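Local coordinates for protein siroheme decarboxylase (Hydrogenobacter thermophilus, PDB 4CH7) that catalyses the decarboxylation of siroheme to didecarboxysiroheme, probably by way of the monodecarboxylated intermediate, on the route to heme d1, at residues 163-175 against 204-216. Sequence-based numbering, arbitrary orientation.
Sequences YTYTPLTEEEKRI and LLEKLSALKERGV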
loop_
_atom_site.group_PDB
_atom_site.type_symbol
_atom_site.label_atom_id
_atom_site.label_comp_id
_atom_site.label_asym_id
_atom_site.label_seq_id
_atom_site.Cartn_x
_atom_site.Cartn_y
_atom_site.Cartn_z
ATOM N N TYR A 163 6.728 -15.311 9.704
ATOM C CA TYR A 163 6.654 -15.451 8.252
ATOM C C TYR A 163 8.020 -15.377 7.575
ATOM O O TYR A 163 8.806 -14.462 7.826
ATOM C CB TYR A 163 5.701 -14.404 7.673
ATOM C CG TYR A 163 4.273 -14.591 8.131
ATOM C CD1 TYR A 163 3.689 -15.850 8.135
ATOM C CD2 TYR A 163 3.516 -13.517 8.580
ATOM C CE1 TYR A 163 2.389 -16.035 8.556
ATOM C CE2 TYR A 163 2.212 -13.692 9.005
ATOM C CZ TYR A 163 1.654 -14.955 8.991
ATOM O OH TYR A 163 0.357 -15.144 9.413
ATOM N N THR A 164 8.293 -16.350 6.712
ATOM C CA THR A 164 9.567 -16.418 6.006
ATOM C C THR A 164 9.349 -16.312 4.497
ATOM O O THR A 164 8.489 -16.996 3.941
ATOM C CB THR A 164 10.305 -17.731 6.326
ATOM O OG1 THR A 164 10.441 -17.871 7.746
ATOM C CG2 THR A 164 11.681 -17.742 5.683
ATOM N N TYR A 165 10.122 -15.455 3.836
ATOM C CA TYR A 165 9.979 -15.278 2.396
ATOM C C TYR A 165 10.492 -16.470 1.596
ATOM O O TYR A 165 11.687 -16.767 1.598
ATOM C CB TYR A 165 10.673 -14.002 1.915
ATOM C CG TYR A 165 10.763 -13.919 0.407
ATOM C CD1 TYR A 165 9.623 -14.008 -0.379
ATOM C CD2 TYR A 165 11.986 -13.758 -0.231
ATOM C CE1 TYR A 165 9.695 -13.945 -1.753
ATOM C CE2 TYR A 165 12.067 -13.688 -1.610
ATOM C CZ TYR A 165 10.916 -13.780 -2.365
ATOM O OH TYR A 165 10.980 -13.712 -3.737
ATOM N N THR A 166 9.571 -17.152 0.922
ATOM C CA THR A 166 9.931 -18.157 -0.066
ATOM C C THR A 166 9.552 -17.609 -1.431
ATOM O O THR A 166 8.409 -17.200 -1.636
ATOM C CB THR A 166 9.200 -19.492 0.168
ATOM O OG1 THR A 166 9.540 -20.006 1.463
ATOM C CG2 THR A 166 9.597 -20.509 -0.896
ATOM N N PRO A 167 10.522 -17.573 -2.361
ATOM C CA PRO A 167 10.278 -17.102 -3.728
ATOM C C PRO A 167 9.078 -17.796 -4.356
ATOM O O PRO A 167 8.982 -19.023 -4.316
ATOM C CB PRO A 167 11.558 -17.507 -4.461
ATOM C CG PRO A 167 12.617 -17.451 -3.407
ATOM C CD PRO A 167 11.939 -17.921 -2.140
ATOM N N LEU A 168 8.167 -17.011 -4.922
ATOM C CA LEU A 168 6.960 -17.567 -5.518
ATOM C C LEU A 168 7.270 -18.266 -6.835
ATOM O O LEU A 168 8.063 -17.776 -7.637
ATOM C CB LEU A 168 5.901 -16.480 -5.731
ATOM C CG LEU A 168 4.920 -16.208 -4.587
ATOM C CD1 LEU A 168 5.645 -15.810 -3.316
ATOM C CD2 LEU A 168 3.907 -15.140 -4.976
ATOM N N THR A 169 6.651 -19.423 -7.041
ATOM C CA THR A 169 6.745 -20.117 -8.318
ATOM C C THR A 169 5.980 -19.317 -9.364
ATOM O O THR A 169 5.209 -18.422 -9.023
ATOM C CB THR A 169 6.158 -21.538 -8.238
ATOM O OG1 THR A 169 4.736 -21.469 -8.063
ATOM C CG2 THR A 169 6.773 -22.308 -7.080
ATOM N N GLU A 170 6.197 -19.634 -10.635
ATOM C CA GLU A 170 5.509 -18.932 -11.712
ATOM C C GLU A 170 4.008 -19.218 -11.692
ATOM O O GLU A 170 3.218 -18.431 -12.210
ATOM C CB GLU A 170 6.114 -19.302 -13.066
ATOM C CG GLU A 170 7.599 -18.987 -13.180
ATOM C CD GLU A 170 7.892 -17.499 -13.131
ATOM O OE1 GLU A 170 7.114 -16.717 -13.716
ATOM O OE2 GLU A 170 8.906 -17.112 -12.514
ATOM N N GLU A 171 3.621 -20.339 -11.090
ATOM C CA GLU A 171 2.206 -20.664 -10.931
ATOM C C GLU A 171 1.564 -19.755 -9.887
ATOM O O GLU A 171 0.476 -19.219 -10.102
ATOM C CB GLU A 171 2.016 -22.128 -10.530
ATOM C CG GLU A 171 0.554 -22.533 -10.383
ATOM C CD GLU A 171 0.381 -23.983 -9.990
ATOM O OE1 GLU A 171 0.533 -24.300 -8.793
ATOM O OE2 GLU A 171 0.081 -24.802 -10.881
ATOM N N GLU A 172 2.246 -19.587 -8.757
ATOM C CA GLU A 172 1.774 -18.707 -7.695
ATOM C C GLU A 172 1.722 -17.257 -8.177
ATOM O O GLU A 172 0.857 -16.489 -7.756
ATOM C CB GLU A 172 2.663 -18.835 -6.453
ATOM C CG GLU A 172 2.582 -20.198 -5.760
ATOM C CD GLU A 172 3.666 -20.398 -4.716
ATOM O OE1 GLU A 172 4.800 -19.924 -4.934
ATOM O OE2 GLU A 172 3.385 -21.037 -3.680
ATOM N N LYS A 173 2.647 -16.893 -9.062
ATOM C CA LYS A 173 2.648 -15.567 -9.672
ATOM C C LYS A 173 1.396 -15.363 -10.518
ATOM O O LYS A 173 0.749 -14.319 -10.437
ATOM C CB LYS A 173 3.894 -15.366 -10.534
ATOM C CG LYS A 173 5.181 -15.155 -9.751
ATOM C CD LYS A 173 6.314 -14.749 -10.684
ATOM C CE LYS A 173 7.629 -14.593 -9.936
ATOM N NZ LYS A 173 8.737 -14.163 -10.842
ATOM N N ARG A 174 1.066 -16.365 -11.331
ATOM C CA ARG A 174 -0.144 -16.330 -12.152
ATOM C C ARG A 174 -1.393 -16.272 -11.275
ATOM O O ARG A 174 -2.334 -15.535 -11.570
ATOM C CB ARG A 174 -0.219 -17.559 -13.061
ATOM C CG ARG A 174 0.845 -17.621 -14.145
ATOM C CD ARG A 174 0.507 -18.693 -15.177
ATOM N NE ARG A 174 0.280 -20.002 -14.569
ATOM C CZ ARG A 174 1.225 -20.923 -14.402
ATOM N NH1 ARG A 174 2.467 -20.684 -14.798
ATOM N NH2 ARG A 174 0.931 -22.088 -13.842
ATOM N N ILE A 175 -1.392 -17.061 -10.204
ATOM C CA ILE A 175 -2.484 -17.064 -9.231
ATOM C C ILE A 175 -2.711 -15.662 -8.669
ATOM O O ILE A 175 -3.822 -15.137 -8.728
ATOM C CB ILE A 175 -2.209 -18.049 -8.073
ATOM C CG1 ILE A 175 -2.357 -19.496 -8.547
ATOM C CG2 ILE A 175 -3.152 -17.790 -6.911
ATOM C CD1 ILE A 175 -2.064 -20.526 -7.469
ATOM N N LEU A 204 -7.160 -24.748 -6.533
ATOM C CA LEU A 204 -6.911 -23.316 -6.357
ATOM C C LEU A 204 -7.011 -22.906 -4.891
ATOM O O LEU A 204 -6.120 -22.240 -4.366
ATOM C CB LEU A 204 -7.881 -22.484 -7.199
ATOM C CG LEU A 204 -7.782 -20.967 -7.017
ATOM C CD1 LEU A 204 -6.365 -20.490 -7.280
ATOM C CD2 LEU A 204 -8.763 -20.233 -7.913
ATOM N N LEU A 205 -8.103 -23.302 -4.241
ATOM C CA LEU A 205 -8.330 -22.986 -2.833
ATOM C C LEU A 205 -7.234 -23.581 -1.954
ATOM O O LEU A 205 -6.830 -22.989 -0.951
ATOM C CB LEU A 205 -9.704 -23.493 -2.393
ATOM C CG LEU A 205 -10.893 -22.762 -3.013
ATOM C CD1 LEU A 205 -12.199 -23.454 -2.674
ATOM C CD2 LEU A 205 -10.913 -21.324 -2.542
ATOM N N GLU A 206 -6.760 -24.758 -2.350
ATOM C CA GLU A 206 -5.657 -25.430 -1.677
ATOM C C GLU A 206 -4.414 -24.542 -1.681
ATOM O O GLU A 206 -3.743 -24.384 -0.659
ATOM C CB GLU A 206 -5.362 -26.748 -2.393
ATOM C CG GLU A 206 -4.355 -27.650 -1.707
ATOM C CD GLU A 206 -4.178 -28.965 -2.439
ATOM O OE1 GLU A 206 -5.059 -29.839 -2.307
ATOM O OE2 GLU A 206 -3.160 -29.120 -3.147
ATOM N N LYS A 207 -4.127 -23.955 -2.838
ATOM C CA LYS A 207 -2.965 -23.090 -3.003
ATOM C C LYS A 207 -3.157 -21.740 -2.321
ATOM O O LYS A 207 -2.215 -21.181 -1.762
ATOM C CB LYS A 207 -2.663 -22.899 -4.487
ATOM C CG LYS A 207 -2.252 -24.184 -5.180
ATOM C CD LYS A 207 -2.393 -24.080 -6.683
ATOM C CE LYS A 207 -2.135 -25.427 -7.322
ATOM N NZ LYS A 207 -0.730 -25.885 -7.137
ATOM N N LEU A 208 -4.378 -21.218 -2.374
ATOM C CA LEU A 208 -4.696 -19.957 -1.717
ATOM C C LEU A 208 -4.581 -20.094 -0.202
ATOM O O LEU A 208 -4.091 -19.191 0.475
ATOM C CB LEU A 208 -6.093 -19.483 -2.114
ATOM C CG LEU A 208 -6.214 -18.991 -3.553
ATOM C CD1 LEU A 208 -7.630 -18.558 -3.867
ATOM C CD2 LEU A 208 -5.245 -17.851 -3.793
ATOM N N SER A 209 -5.022 -21.234 0.319
ATOM C CA SER A 209 -4.913 -21.521 1.743
ATOM C C SER A 209 -3.452 -21.541 2.181
ATOM O O SER A 209 -3.097 -20.953 3.196
ATOM C CB SER A 209 -5.585 -22.854 2.071
ATOM O OG SER A 209 -6.939 -22.852 1.668
ATOM N N ALA A 210 -2.609 -22.210 1.399
ATOM C CA ALA A 210 -1.184 -22.314 1.703
ATOM C C ALA A 210 -0.507 -20.947 1.706
ATOM O O ALA A 210 0.348 -20.673 2.550
ATOM C CB ALA A 210 -0.502 -23.242 0.715
ATOM N N LEU A 211 -0.879 -20.102 0.749
ATOM C CA LEU A 211 -0.373 -18.736 0.689
ATOM C C LEU A 211 -0.821 -17.942 1.914
ATOM O O LEU A 211 -0.086 -17.088 2.413
ATOM C CB LEU A 211 -0.838 -18.044 -0.595
ATOM C CG LEU A 211 -0.224 -18.547 -1.900
ATOM C CD1 LEU A 211 -0.858 -17.877 -3.104
ATOM C CD2 LEU A 211 1.272 -18.314 -1.893
ATOM N N LYS A 212 -2.029 -18.230 2.394
ATOM C CA LYS A 212 -2.550 -17.577 3.590
ATOM C C LYS A 212 -1.814 -18.067 4.834
ATOM O O LYS A 212 -1.505 -17.282 5.732
ATOM C CB LYS A 212 -4.055 -17.810 3.733
ATOM C CG LYS A 212 -4.662 -17.097 4.929
ATOM C CD LYS A 212 -5.894 -16.295 4.547
ATOM C CE LYS A 212 -7.161 -17.110 4.698
ATOM N NZ LYS A 212 -8.386 -16.287 4.500
ATOM N N GLU A 213 -1.528 -19.367 4.874
ATOM C CA GLU A 213 -0.752 -19.949 5.963
ATOM C C GLU A 213 0.637 -19.319 6.016
ATOM O O GLU A 213 1.205 -19.125 7.092
ATOM C CB GLU A 213 -0.619 -21.461 5.775
ATOM C CG GLU A 213 -1.934 -22.222 5.776
ATOM C CD GLU A 213 -1.837 -23.539 5.029
ATOM O OE1 GLU A 213 -0.713 -24.072 4.906
ATOM O OE2 GLU A 213 -2.883 -24.036 4.558
ATOM N N ARG A 214 1.172 -18.999 4.841
ATOM C CA ARG A 214 2.501 -18.413 4.731
ATOM C C ARG A 214 2.467 -16.897 4.894
ATOM O O ARG A 214 3.514 -16.253 4.965
ATOM C CB ARG A 214 3.134 -18.784 3.387
ATOM C CG ARG A 214 3.509 -20.255 3.260
ATOM C CD ARG A 214 3.631 -20.674 1.802
ATOM N NE ARG A 214 4.475 -19.762 1.035
ATOM C CZ ARG A 214 4.626 -19.813 -0.285
ATOM N NH1 ARG A 214 3.992 -20.734 -0.994
ATOM N NH2 ARG A 214 5.411 -18.939 -0.901
ATOM N N GLY A 215 1.267 -16.327 4.955
ATOM C CA GLY A 215 1.123 -14.892 5.129
ATOM C C GLY A 215 1.225 -14.114 3.831
ATOM O O GLY A 215 1.070 -12.890 3.822
ATOM N N VAL A 216 1.502 -14.821 2.738
ATOM C CA VAL A 216 1.556 -14.210 1.413
ATOM C C VAL A 216 0.194 -13.620 1.086
ATOM O O VAL A 216 0.091 -12.510 0.550
ATOM C CB VAL A 216 1.935 -15.239 0.336
ATOM C CG1 VAL A 216 2.122 -14.556 -1.008
ATOM C CG2 VAL A 216 3.198 -15.982 0.733
HETATM O O HOH W 1 6.844 -20.220 -3.350
#
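Glu172 and Arg214 reach for each other from opposite directions and close a salt bridge: Arg214 NH1 donates to Glu172 OE2 over 2.8 Å, with the oxygen at the edge of the guanidinium. The carboxylate is turned 46° from the guanidinium plane, and a single N-H, from NH1, bridges to OE2. The other oxygen is spoken for at home: Glu172 OE1 accepts from Thr169 N at 2.8 Å and from a water that also donates to Pro167 O and weakly accepts from Arg214 NH2. Thr169 OG1 in turn accepts from Glu172 N, and the two residues form a capping box at the start of helix 170-179. Putting an alanine in place of Glu172 would probably leave Arg214 without its countercharge and Thr169 N without its side-chain acceptor, loosening the start of the helix. Two turns earlier on the partner helix, Lys207 NZ meets Glu171 OE1 at 2.6 Å, its chain bent at the last torsion (chi4 -65°), which brings NZ to the syn side of OE1; the two chains cross at about a right angle.

Beneath these charges lies the packing. Leu211 CD2 lies against one face of the Arg214 guanidinium, toward its rim, and Ile175 sets CG2 against Leu208 CD2 (3.8 Å) and CD1 against the Lys207 methylenes. At the far end Gly215 CA lies over the Tyr163 ring, 3.9 Å from its centroid, a CH-pi contact. Gly215 takes positive phi in a Schellman motif at the C-terminal end of the helix. Helices 170-179 and 201-213 cross at nearly a right angle (96° between the short segments), as first and third helices of the second NirDL-type helix-turn-helix domain.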